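Cytolethal distending toxin protein B (Haemophilus ducreyi, PDB 1SR4) probably acts as the DNase I-like nuclease subunit of a three-chain bacterial genotoxin, damaging the DNA of host cells. Local coordinates at residues Ser21-Asn26 / Ser47-Ala52; Asn153-Phe158 / Pro193-Asn198; Glu206-His209 / Asn213-Asp216. All blocks are in the same frame, centred on the assembly; numbering follows the deposited sequence.

The three contacts lie in separate parts of the DNase I-like fold and share no segment. Contact 1 is buried: a helix tryptophan is covered by a proline-bearing loop at the border with protein C. Contact 2 lies on the opposite side of the chain's centre, about 35 Å away between centres, and is partly buried; there a phenylalanine joins two helices. Both centre on an aromatic ring, met in contact 1 by Pro49 and Leu48 and in contact 2 by a valine, backbone and an asparagine amide. Contact 3, also partly buried, is polar instead: a loop and the start of the strand that follows it are tied by backbone bonds and a threonine hydroxyl that bonds to the aspartate of a histidine-aspartate pair.

Contact 1: Ser21-Asn26 / Ser47-Ala52; sequences SKWNIN and SLPSSA
An aromatic-proline contact, largely buried, joins helix 20-31 to the loop that runs from strand 39-43 to strand 53-54, with Trp23 on the helix and Pro49 on the loop as the main partners. The proline ring meets one face of the indole: Pro49 CD stands 3.8 Å from the centroid of the six-membered ring of Trp23 and only 14° off its normal, a well-directed CH-pi interaction. Beside it, Pro49 CG comes 3.6 Å from Trp23 CD2, and the two side chains meet at about a right angle. With CG anti to the carbonyl carbon (chi1 -79°), the indole of Trp23 stands with one face against Pro49. At the benzo end, the methyl CD2 of Leu48 approaches Trp23 CZ2 obliquely at 3.8 Å.

In the DNase I-like alpha/beta sandwich, helices and loops flank the central sheets, and here the loop is held between helix and sheet. Pro49 also touches Trp71 on strand 67-72 and Ile84 on strand 81-87, while Leu48 reaches Tyr69, Ile84 and Tyr86. The indole nitrogen is satisfied by a hydrogen bond from Trp23 NE1 to Ala45 O; Ser47 O lies 3.1 Å from the same NE1. From Pro49 the loop turns back in a type I turn ending at Ala52, closed by the 3.0 Å bond from Ala52 N to Pro49 O. Neighbouring protein C borders the region, its Asp50 hydrogen-bonded to Ser21 OG and its Phe105 packed on Ile25.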
ATOM      1  N   SER B  21       5.532   4.496 -10.563  1.00  9.36           N
ATOM      2  CA  SER B  21       4.853   5.226  -9.500  1.00  9.45           C
ATOM      3  C   SER B  21       4.273   4.280  -8.444  1.00 10.84           C
ATOM      4  O   SER B  21       4.262   4.608  -7.249  1.00 10.25           O
ATOM      5  CB  SER B  21       3.767   6.149 -10.081  1.00  9.27           C
ATOM      6  OG  SER B  21       2.797   5.419 -10.823  1.00 13.62           O
ATOM      7  N   LYS B  22       3.839   3.095  -8.871  1.00  9.01           N
ATOM      8  CA  LYS B  22       3.266   2.120  -7.938  1.00 10.28           C
ATOM      9  C   LYS B  22       4.294   1.609  -6.924  1.00  9.74           C
ATOM     10  O   LYS B  22       3.976   1.413  -5.748  1.00  9.47           O
ATOM     11  CB  LYS B  22       2.649   0.939  -8.699  1.00  9.94           C
ATOM     12  CG  LYS B  22       1.620   1.351  -9.776  1.00 10.25           C
ATOM     13  CD  LYS B  22       0.737   0.166 -10.190  1.00  9.88           C
ATOM     14  CE  LYS B  22      -0.208   0.527 -11.332  1.00 11.22           C
ATOM     15  NZ  LYS B  22      -1.279  -0.530 -11.470  1.00  9.51           N
ATOM     16  N   TRP B  23       5.523   1.377  -7.372  1.00  8.56           N
ATOM     17  CA  TRP B  23       6.565   0.938  -6.450  1.00  7.01           C
ATOM     18  C   TRP B  23       6.859   2.075  -5.465  1.00  7.40           C
ATOM     19  O   TRP B  23       7.038   1.842  -4.272  1.00  7.84           O
ATOM     20  CB  TRP B  23       7.875   0.628  -7.181  1.00  9.30           C
ATOM     21  CG  TRP B  23       7.940  -0.694  -7.865  1.00  8.17           C
ATOM     22  CD1 TRP B  23       7.589  -0.966  -9.157  1.00 10.21           C
ATOM     23  CD2 TRP B  23       8.422  -1.919  -7.312  1.00 10.02           C
ATOM     24  NE1 TRP B  23       7.827  -2.284  -9.445  1.00 11.09           N
ATOM     25  CE2 TRP B  23       8.341  -2.897  -8.334  1.00 10.23           C
ATOM     26  CE3 TRP B  23       8.927  -2.289  -6.054  1.00 10.42           C
ATOM     27  CZ2 TRP B  23       8.741  -4.221  -8.139  1.00  7.64           C
ATOM     28  CZ3 TRP B  23       9.329  -3.611  -5.860  1.00 10.66           C
ATOM     29  CH2 TRP B  23       9.230  -4.560  -6.899  1.00 11.31           C
ATOM     30  N   ASN B  24       6.902   3.306  -5.964  1.00  9.26           N
ATOM     31  CA  ASN B  24       7.232   4.432  -5.099  1.00 10.10           C
ATOM     32  C   ASN B  24       6.124   4.968  -4.225  1.00 11.80           C
ATOM     33  O   ASN B  24       6.397   5.652  -3.240  1.00 10.85           O
ATOM     34  CB  ASN B  24       7.876   5.538  -5.917  1.00 10.78           C
ATOM     35  CG  ASN B  24       9.263   5.151  -6.376  1.00 14.72           C
ATOM     36  OD1 ASN B  24      10.149   4.896  -5.552  1.00 15.02           O
ATOM     37  ND2 ASN B  24       9.455   5.064  -7.683  1.00 16.46           N
ATOM     38  N   ILE B  25       4.879   4.653  -4.569  1.00  8.18           N
ATOM     39  CA  ILE B  25       3.762   5.070  -3.737  1.00  8.79           C
ATOM     40  C   ILE B  25       3.436   3.929  -2.761  1.00 11.54           C
ATOM     41  O   ILE B  25       3.722   4.024  -1.561  1.00 12.75           O
ATOM     42  CB  ILE B  25       2.511   5.396  -4.588  1.00  8.20           C
ATOM     43  CG1 ILE B  25       2.793   6.636  -5.444  1.00  9.26           C
ATOM     44  CG2 ILE B  25       1.265   5.608  -3.677  1.00  8.39           C
ATOM     45  CD1 ILE B  25       1.701   6.951  -6.453  1.00  8.49           C
ATOM     46  N   ASN B  26       2.899   2.822  -3.274  1.00 10.87           N
ATOM     47  CA  ASN B  26       2.491   1.724  -2.398  1.00  8.92           C
ATOM     48  C   ASN B  26       3.550   0.749  -1.860  1.00 10.94           C
ATOM     49  O   ASN B  26       3.580   0.475  -0.652  1.00  9.09           O
ATOM     50  CB  ASN B  26       1.376   0.935  -3.078  1.00 10.42           C
ATOM     51  CG  ASN B  26       0.184   1.806  -3.427  1.00 10.56           C
ATOM     52  OD1 ASN B  26      -0.169   1.956  -4.594  1.00  9.70           O
ATOM     53  ND2 ASN B  26      -0.437   2.394  -2.412  1.00  8.63           N
ATOM     54  N   SER B  47       8.587  -3.626 -14.399  1.00 12.60           N
ATOM     55  CA  SER B  47      10.015  -3.326 -14.262  1.00 13.17           C
ATOM     56  C   SER B  47      10.302  -2.997 -12.800  1.00 13.48           C
ATOM     57  O   SER B  47       9.409  -2.532 -12.077  1.00 12.79           O
ATOM     58  CB  SER B  47      10.400  -2.095 -15.106  1.00 14.23           C
ATOM     59  OG  SER B  47      10.365  -2.377 -16.491  1.00 16.90           O
ATOM     60  N   LEU B  48      11.534  -3.219 -12.352  1.00 12.49           N
ATOM     61  CA  LEU B  48      11.865  -2.887 -10.960  1.00 13.33           C
ATOM     62  C   LEU B  48      12.010  -1.380 -10.848  1.00 13.06           C
ATOM     63  O   LEU B  48      12.034  -0.687 -11.863  1.00 12.84           O
ATOM     64  CB  LEU B  48      13.181  -3.549 -10.538  1.00 13.81           C
ATOM     65  CG  LEU B  48      13.168  -5.076 -10.396  1.00 13.83           C
ATOM     66  CD1 LEU B  48      14.496  -5.564  -9.799  1.00 12.18           C
ATOM     67  CD2 LEU B  48      12.011  -5.481  -9.482  1.00 12.67           C
ATOM     68  N   PRO B  49      12.095  -0.845  -9.611  1.00 13.42           N
ATOM     69  CA  PRO B  49      12.252   0.606  -9.466  1.00 11.69           C
ATOM     70  C   PRO B  49      13.501   0.978 -10.269  1.00 14.15           C
ATOM     71  O   PRO B  49      14.461   0.205 -10.296  1.00 12.76           O
ATOM     72  CB  PRO B  49      12.472   0.772  -7.963  1.00 12.14           C
ATOM     73  CG  PRO B  49      11.642  -0.370  -7.379  1.00 11.44           C
ATOM     74  CD  PRO B  49      12.000  -1.510  -8.295  1.00 10.79           C
ATOM     75  N   SER B  50      13.508   2.141 -10.914  1.00 12.94           N
ATOM     76  CA  SER B  50      14.675   2.517 -11.715  1.00 14.70           C
ATOM     77  C   SER B  50      15.947   2.642 -10.877  1.00 14.35           C
ATOM     78  O   SER B  50      17.036   2.466 -11.396  1.00 13.81           O
ATOM     79  CB  SER B  50      14.424   3.836 -12.464  1.00 14.63           C
ATOM     80  OG  SER B  50      14.222   4.893 -11.543  1.00 20.30           O
ATOM     81  N   SER B  51      15.822   2.924  -9.582  1.00 12.63           N
ATOM     82  CA  SER B  51      17.027   3.053  -8.763  1.00 13.01           C
ATOM     83  C   SER B  51      17.562   1.723  -8.215  1.00 12.68           C
ATOM     84  O   SER B  51      18.613   1.695  -7.559  1.00 12.01           O
ATOM     85  CB  SER B  51      16.791   4.025  -7.606  1.00 11.91           C
ATOM     86  OG  SER B  51      15.948   3.435  -6.650  1.00 15.78           O
ATOM     87  N   ALA B  52      16.857   0.619  -8.465  1.00 12.22           N
ATOM     88  CA  ALA B  52      17.335  -0.686  -7.990  1.00 12.30           C
ATOM     89  C   ALA B  52      18.626  -1.064  -8.716  1.00 12.63           C
ATOM     90  O   ALA B  52      18.774  -0.833  -9.920  1.00 12.69           O
ATOM     91  CB  ALA B  52      16.282  -1.779  -8.214  1.00 11.61           C
TER

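Contact 2: Asn153-Phe158 / Pro193-Asn198; sequences NIFTTF and PAVSEN
The carbonyl oxygen of Ala194, which lies 3.8 Å from Phe155 CZ, is gripped twice by a single asparagine: Asn198 ND2 donates to Ala194 O at 2.6 Å, and the backbone nitrogen of Asn198 adds a weak bond to the same atom. The amide donor sits 20° from the carbonyl plane; the bond is short, but bent, with an N-H...acceptor angle of 145°. The ND2 bond folds the side chain back on the preceding helical turn, where its amide lies beside the aromatic ring.

Phe155 is the residue that bridges to this short helix. Its CG is anti to the backbone N (chi1 175°), which sends the ring out from helix 147-159 to lie against segment 193-198, where Val195 CA and the carbonyl carbon of Ala194 cover one face. The methyl CG2 of Val195 comes 3.7 Å from Phe155 CD2, near the root of the ring, whereas Ala194 CB touches farther out, 4.2 Å from Phe155 CE2. At the far end of the ring, Asn198 ND2 approaches Phe155 CZ to 3.6 Å, with Asn198 CB 3.6 Å from Phe155 CE1; the amide is nearly parallel to the ring, yet it comes in obliquely. The ring thus lies on the backbone of Ala194 and Val195, and one phenylalanine of helix 147-159 packs on the end of the short helix 193-197.

Another side of helix 147-159, with Ile154 and Phe158, packs on the six-stranded sheet. Phe155 also touches Trp172 on strand 171-175, Ile154 packs on Val174 of the same strand and on Val112 of strand 108-112, and Asn198 O accepts a hydrogen bond from His221 ND1 on strand 216-221.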
ATOM      1  N   ASN B 153       3.791 -29.873  -5.535  1.00 16.05           N
ATOM      2  CA  ASN B 153       5.197 -29.947  -5.918  1.00 14.31           C
ATOM      3  C   ASN B 153       6.084 -29.234  -4.897  1.00 16.29           C
ATOM      4  O   ASN B 153       7.208 -29.661  -4.637  1.00 16.36           O
ATOM      5  CB  ASN B 153       5.424 -29.368  -7.318  1.00 15.47           C
ATOM      6  CG  ASN B 153       4.915 -30.290  -8.418  1.00 17.68           C
ATOM      7  OD1 ASN B 153       4.612 -31.452  -8.169  1.00 17.70           O
ATOM      8  ND2 ASN B 153       4.834 -29.778  -9.640  1.00 18.00           N
ATOM      9  N   ILE B 154       5.590 -28.143  -4.320  1.00 16.07           N
ATOM     10  CA  ILE B 154       6.368 -27.433  -3.310  1.00 17.43           C
ATOM     11  C   ILE B 154       6.505 -28.365  -2.105  1.00 17.94           C
ATOM     12  O   ILE B 154       7.590 -28.517  -1.546  1.00 16.52           O
ATOM     13  CB  ILE B 154       5.675 -26.107  -2.887  1.00 17.36           C
ATOM     14  CG1 ILE B 154       5.766 -25.092  -4.040  1.00 15.04           C
ATOM     15  CG2 ILE B 154       6.318 -25.553  -1.610  1.00 16.12           C
ATOM     16  CD1 ILE B 154       4.976 -23.821  -3.806  1.00 13.30           C
ATOM     17  N   PHE B 155       5.400 -28.997  -1.721  1.00 18.19           N
ATOM     18  CA  PHE B 155       5.400 -29.926  -0.586  1.00 20.05           C
ATOM     19  C   PHE B 155       6.435 -31.046  -0.765  1.00 21.85           C
ATOM     20  O   PHE B 155       7.276 -31.277   0.107  1.00 22.87           O
ATOM     21  CB  PHE B 155       4.012 -30.555  -0.416  1.00 20.97           C
ATOM     22  CG  PHE B 155       3.946 -31.610   0.664  1.00 23.85           C
ATOM     23  CD1 PHE B 155       3.932 -31.252   2.007  1.00 23.88           C
ATOM     24  CD2 PHE B 155       3.915 -32.962   0.332  1.00 22.43           C
ATOM     25  CE1 PHE B 155       3.890 -32.232   3.007  1.00 24.91           C
ATOM     26  CE2 PHE B 155       3.872 -33.943   1.319  1.00 24.31           C
ATOM     27  CZ  PHE B 155       3.860 -33.580   2.657  1.00 23.97           C
ATOM     28  N   THR B 156       6.368 -31.748  -1.892  1.00 21.77           N
ATOM     29  CA  THR B 156       7.291 -32.851  -2.148  1.00 24.57           C
ATOM     30  C   THR B 156       8.734 -32.367  -2.208  1.00 25.62           C
ATOM     31  O   THR B 156       9.654 -33.122  -1.905  1.00 25.42           O
ATOM     32  CB  THR B 156       6.955 -33.568  -3.462  1.00 25.10           C
ATOM     33  OG1 THR B 156       7.151 -32.667  -4.553  1.00 30.01           O
ATOM     34  CG2 THR B 156       5.509 -34.013  -3.470  1.00 24.97           C
ATOM     35  N   THR B 157       8.928 -31.111  -2.604  1.00 25.69           N
ATOM     36  CA  THR B 157      10.261 -30.527  -2.680  1.00 25.02           C
ATOM     37  C   THR B 157      10.947 -30.535  -1.320  1.00 26.02           C
ATOM     38  O   THR B 157      12.150 -30.775  -1.221  1.00 25.87           O
ATOM     39  CB  THR B 157      10.203 -29.064  -3.168  1.00 25.39           C
ATOM     40  OG1 THR B 157       9.808 -29.033  -4.541  1.00 24.21           O
ATOM     41  CG2 THR B 157      11.559 -28.388  -3.009  1.00 25.13           C
ATOM     42  N   PHE B 158      10.178 -30.278  -0.271  1.00 26.33           N
ATOM     43  CA  PHE B 158      10.731 -30.219   1.073  1.00 28.55           C
ATOM     44  C   PHE B 158      10.352 -31.381   1.965  1.00 31.88           C
ATOM     45  O   PHE B 158      11.114 -31.753   2.855  1.00 33.03           O
ATOM     46  CB  PHE B 158      10.281 -28.927   1.769  1.00 26.05           C
ATOM     47  CG  PHE B 158      10.753 -27.676   1.088  1.00 22.99           C
ATOM     48  CD1 PHE B 158      12.073 -27.269   1.196  1.00 21.06           C
ATOM     49  CD2 PHE B 158       9.879 -26.924   0.311  1.00 21.92           C
ATOM     50  CE1 PHE B 158      12.523 -26.129   0.537  1.00 23.37           C
ATOM     51  CE2 PHE B 158      10.321 -25.776  -0.355  1.00 20.89           C
ATOM     52  CZ  PHE B 158      11.641 -25.380  -0.244  1.00 20.01           C
ATOM     53  N   PRO B 193      -4.190 -35.851   0.173  1.00 30.27           N
ATOM     54  CA  PRO B 193      -4.243 -35.978   1.632  1.00 28.25           C
ATOM     55  C   PRO B 193      -3.000 -35.543   2.395  1.00 26.11           C
ATOM     56  O   PRO B 193      -3.107 -34.790   3.353  1.00 25.91           O
ATOM     57  CB  PRO B 193      -4.573 -37.459   1.838  1.00 29.49           C
ATOM     58  CG  PRO B 193      -5.401 -37.782   0.619  1.00 30.43           C
ATOM     59  CD  PRO B 193      -4.599 -37.110  -0.475  1.00 29.68           C
ATOM     60  N   ALA B 194      -1.824 -36.002   1.987  1.00 24.20           N
ATOM     61  CA  ALA B 194      -0.613 -35.626   2.710  1.00 24.68           C
ATOM     62  C   ALA B 194      -0.329 -34.121   2.663  1.00 23.68           C
ATOM     63  O   ALA B 194       0.155 -33.536   3.631  1.00 23.21           O
ATOM     64  CB  ALA B 194       0.589 -36.407   2.175  1.00 24.44           C
ATOM     65  N   VAL B 195      -0.632 -33.496   1.537  1.00 22.57           N
ATOM     66  CA  VAL B 195      -0.401 -32.067   1.396  1.00 20.95           C
ATOM     67  C   VAL B 195      -1.412 -31.315   2.247  1.00 20.29           C
ATOM     68  O   VAL B 195      -1.059 -30.431   3.045  1.00 19.39           O
ATOM     69  CB  VAL B 195      -0.557 -31.628  -0.073  1.00 20.86           C
ATOM     70  CG1 VAL B 195      -0.429 -30.113  -0.179  1.00 21.54           C
ATOM     71  CG2 VAL B 195       0.493 -32.310  -0.927  1.00 21.08           C
ATOM     72  N   SER B 196      -2.671 -31.689   2.064  1.00 19.25           N
ATOM     73  CA  SER B 196      -3.795 -31.096   2.766  1.00 21.14           C
ATOM     74  C   SER B 196      -3.627 -31.161   4.282  1.00 22.76           C
ATOM     75  O   SER B 196      -3.928 -30.204   4.997  1.00 23.24           O
ATOM     76  CB  SER B 196      -5.072 -31.827   2.345  1.00 23.16           C
ATOM     77  OG  SER B 196      -6.231 -31.304   2.970  1.00 24.16           O
ATOM     78  N   GLU B 197      -3.130 -32.284   4.779  1.00 22.16           N
ATOM     79  CA  GLU B 197      -2.960 -32.439   6.217  1.00 23.26           C
ATOM     80  C   GLU B 197      -1.709 -31.749   6.764  1.00 20.92           C
ATOM     81  O   GLU B 197      -1.593 -31.508   7.960  1.00 21.14           O
ATOM     82  CB  GLU B 197      -2.961 -33.930   6.578  1.00 26.44           C
ATOM     83  CG  GLU B 197      -4.246 -34.641   6.136  1.00 31.41           C
ATOM     84  CD  GLU B 197      -4.358 -36.066   6.657  1.00 34.73           C
ATOM     85  OE1 GLU B 197      -3.323 -36.623   7.097  1.00 34.12           O
ATOM     86  OE2 GLU B 197      -5.484 -36.622   6.613  1.00 35.96           O
ATOM     87  N   ASN B 198      -0.775 -31.410   5.890  1.00 19.38           N
ATOM     88  CA  ASN B 198       0.439 -30.749   6.357  1.00 17.50           C
ATOM     89  C   ASN B 198       0.461 -29.255   6.063  1.00 15.43           C
ATOM     90  O   ASN B 198       1.487 -28.604   6.236  1.00 13.57           O
ATOM     91  CB  ASN B 198       1.659 -31.424   5.738  1.00 19.80           C
ATOM     92  CG  ASN B 198       1.977 -32.750   6.392  1.00 23.61           C
ATOM     93  OD1 ASN B 198       2.338 -32.798   7.566  1.00 26.02           O
ATOM     94  ND2 ASN B 198       1.841 -33.835   5.641  1.00 23.70           N
TER

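Contact 3: Glu206-His209 / Asn213-Asp216; sequences EPTH and NILD
This contact belongs to what is probably the active-site region, where Thr208 of the loop after strand 200-202 meets Asp216 at the start of strand 216-221. Thr208 OG1 donates to Asp216 OD2 at 2.7 Å, reaching the carboxylate on its anti side and 23° out of its plane. The same hydroxyl accepts from Leu215 N at 3.0 Å, so its rotation is fixed from two directions. Asp216 OD2 also takes a hydrogen bond from His252 ND1, an arrangement consistent with the histidine-aspartate pair of DNase I-like active sites; Thr208 would then be a second-shell residue that positions the aspartate.

A second tie is made by backbone. Asn213 O accepts from Thr208 N at 3.0 Å and, weakly, from His209 N, drawing the two arms together where they run almost perpendicular. Leu215 CD1 makes an apolar contact 3.8 Å from His209 CB. Ile214 CG1 lies against the carbonyl oxygen Glu206 O, 3.5 Å away. The imidazole of His209 is held elsewhere, its ND1 bonded to Ser211 OG.

Asp216 opens strand 216-221 of the six-stranded sheet, while Thr208 pairs through its backbone with Phe253 and packs on Leu239 of strand 235-239 and Val255 of strand 255-259, both in the eight-stranded sheet.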
ATOM      1  N   GLU B 206     -12.149 -10.480   4.237  1.00 13.12           N
ATOM      2  CA  GLU B 206     -12.531  -9.260   3.540  1.00 13.03           C
ATOM      3  C   GLU B 206     -11.978  -9.360   2.116  1.00 11.23           C
ATOM      4  O   GLU B 206     -10.963  -9.990   1.884  1.00 11.24           O
ATOM      5  CB  GLU B 206     -11.920  -8.023   4.193  1.00 13.51           C
ATOM      6  CG  GLU B 206     -12.423  -7.693   5.586  1.00 16.34           C
ATOM      7  CD  GLU B 206     -11.961  -6.319   6.016  1.00 18.85           C
ATOM      8  OE1 GLU B 206     -10.879  -6.203   6.631  1.00 18.46           O
ATOM      9  OE2 GLU B 206     -12.676  -5.340   5.709  1.00 22.31           O
ATOM     10  N   PRO B 207     -12.644  -8.721   1.152  1.00 10.98           N
ATOM     11  CA  PRO B 207     -12.211  -8.740  -0.250  1.00 10.17           C
ATOM     12  C   PRO B 207     -10.746  -8.279  -0.411  1.00 10.17           C
ATOM     13  O   PRO B 207     -10.278  -7.417   0.342  1.00  8.71           O
ATOM     14  CB  PRO B 207     -13.187  -7.768  -0.918  1.00  8.95           C
ATOM     15  CG  PRO B 207     -14.452  -7.939  -0.100  1.00 10.78           C
ATOM     16  CD  PRO B 207     -13.919  -7.996   1.319  1.00  9.60           C
ATOM     17  N   THR B 208     -10.012  -8.882  -1.347  1.00  9.16           N
ATOM     18  CA  THR B 208      -8.621  -8.454  -1.596  1.00  8.39           C
ATOM     19  C   THR B 208      -8.515  -7.914  -3.018  1.00  8.43           C
ATOM     20  O   THR B 208      -7.424  -7.595  -3.490  1.00  9.16           O
ATOM     21  CB  THR B 208      -7.579  -9.595  -1.466  1.00  7.54           C
ATOM     22  OG1 THR B 208      -7.735 -10.520  -2.551  1.00  9.63           O
ATOM     23  CG2 THR B 208      -7.744 -10.333  -0.139  1.00  8.58           C
ATOM     24  N   HIS B 209      -9.658  -7.802  -3.692  1.00  9.01           N
ATOM     25  CA  HIS B 209      -9.708  -7.311  -5.079  1.00 10.24           C
ATOM     26  C   HIS B 209     -11.001  -6.523  -5.236  1.00 10.79           C
ATOM     27  O   HIS B 209     -11.980  -6.791  -4.541  1.00 11.30           O
ATOM     28  CB  HIS B 209      -9.665  -8.500  -6.039  1.00 10.95           C
ATOM     29  CG  HIS B 209      -9.684  -8.120  -7.488  1.00 11.67           C
ATOM     30  ND1 HIS B 209     -10.750  -8.404  -8.314  1.00 10.85           N
ATOM     31  CD2 HIS B 209      -8.753  -7.519  -8.268  1.00 13.04           C
ATOM     32  CE1 HIS B 209     -10.479  -7.990  -9.539  1.00 13.39           C
ATOM     33  NE2 HIS B 209      -9.273  -7.447  -9.539  1.00 13.29           N
ATOM     34  N   ASN B 213     -13.980 -10.227  -4.617  1.00 11.99           N
ATOM     35  CA  ASN B 213     -13.411 -11.555  -4.331  1.00 12.72           C
ATOM     36  C   ASN B 213     -12.184 -11.585  -3.419  1.00 11.71           C
ATOM     37  O   ASN B 213     -11.454 -10.600  -3.296  1.00 10.91           O
ATOM     38  CB  ASN B 213     -13.048 -12.264  -5.642  1.00 13.09           C
ATOM     39  CG  ASN B 213     -14.276 -12.652  -6.457  1.00 16.66           C
ATOM     40  OD1 ASN B 213     -15.199 -13.264  -5.934  1.00 18.82           O
ATOM     41  ND2 ASN B 213     -14.280 -12.311  -7.739  1.00 16.38           N
ATOM     42  N   ILE B 214     -11.970 -12.730  -2.772  1.00 11.90           N
ATOM     43  CA  ILE B 214     -10.805 -12.932  -1.914  1.00 11.57           C
ATOM     44  C   ILE B 214      -9.875 -13.806  -2.776  1.00 12.42           C
ATOM     45  O   ILE B 214     -10.088 -15.017  -2.916  1.00 11.76           O
ATOM     46  CB  ILE B 214     -11.186 -13.662  -0.595  1.00 11.73           C
ATOM     47  CG1 ILE B 214     -12.203 -12.821   0.195  1.00 12.76           C
ATOM     48  CG2 ILE B 214      -9.936 -13.859   0.269  1.00 12.41           C
ATOM     49  CD1 ILE B 214     -12.914 -13.575   1.308  1.00 13.86           C
ATOM     50  N   LEU B 215      -8.847 -13.180  -3.355  1.00 12.03           N
ATOM     51  CA  LEU B 215      -7.921 -13.867  -4.261  1.00 10.55           C
ATOM     52  C   LEU B 215      -6.467 -13.932  -3.785  1.00 10.50           C
ATOM     53  O   LEU B 215      -5.683 -14.740  -4.287  1.00 11.20           O
ATOM     54  CB  LEU B 215      -7.942 -13.157  -5.617  1.00 11.13           C
ATOM     55  CG  LEU B 215      -9.307 -12.892  -6.276  1.00 12.94           C
ATOM     56  CD1 LEU B 215      -9.124 -11.952  -7.472  1.00 10.22           C
ATOM     57  CD2 LEU B 215      -9.961 -14.227  -6.706  1.00 12.45           C
ATOM     58  N   ASP B 216      -6.121 -13.088  -2.818  1.00  9.12           N
ATOM     59  CA  ASP B 216      -4.756 -12.982  -2.321  1.00  9.21           C
ATOM     60  C   ASP B 216      -4.630 -13.441  -0.883  1.00 10.48           C
ATOM     61  O   ASP B 216      -5.227 -12.859   0.026  1.00  8.25           O
ATOM     62  CB  ASP B 216      -4.314 -11.528  -2.441  1.00 10.22           C
ATOM     63  CG  ASP B 216      -4.486 -10.993  -3.854  1.00 12.27           C
ATOM     64  OD1 ASP B 216      -3.631 -11.318  -4.716  1.00 11.26           O
ATOM     65  OD2 ASP B 216      -5.484 -10.267  -4.104  1.00 10.98           O
TER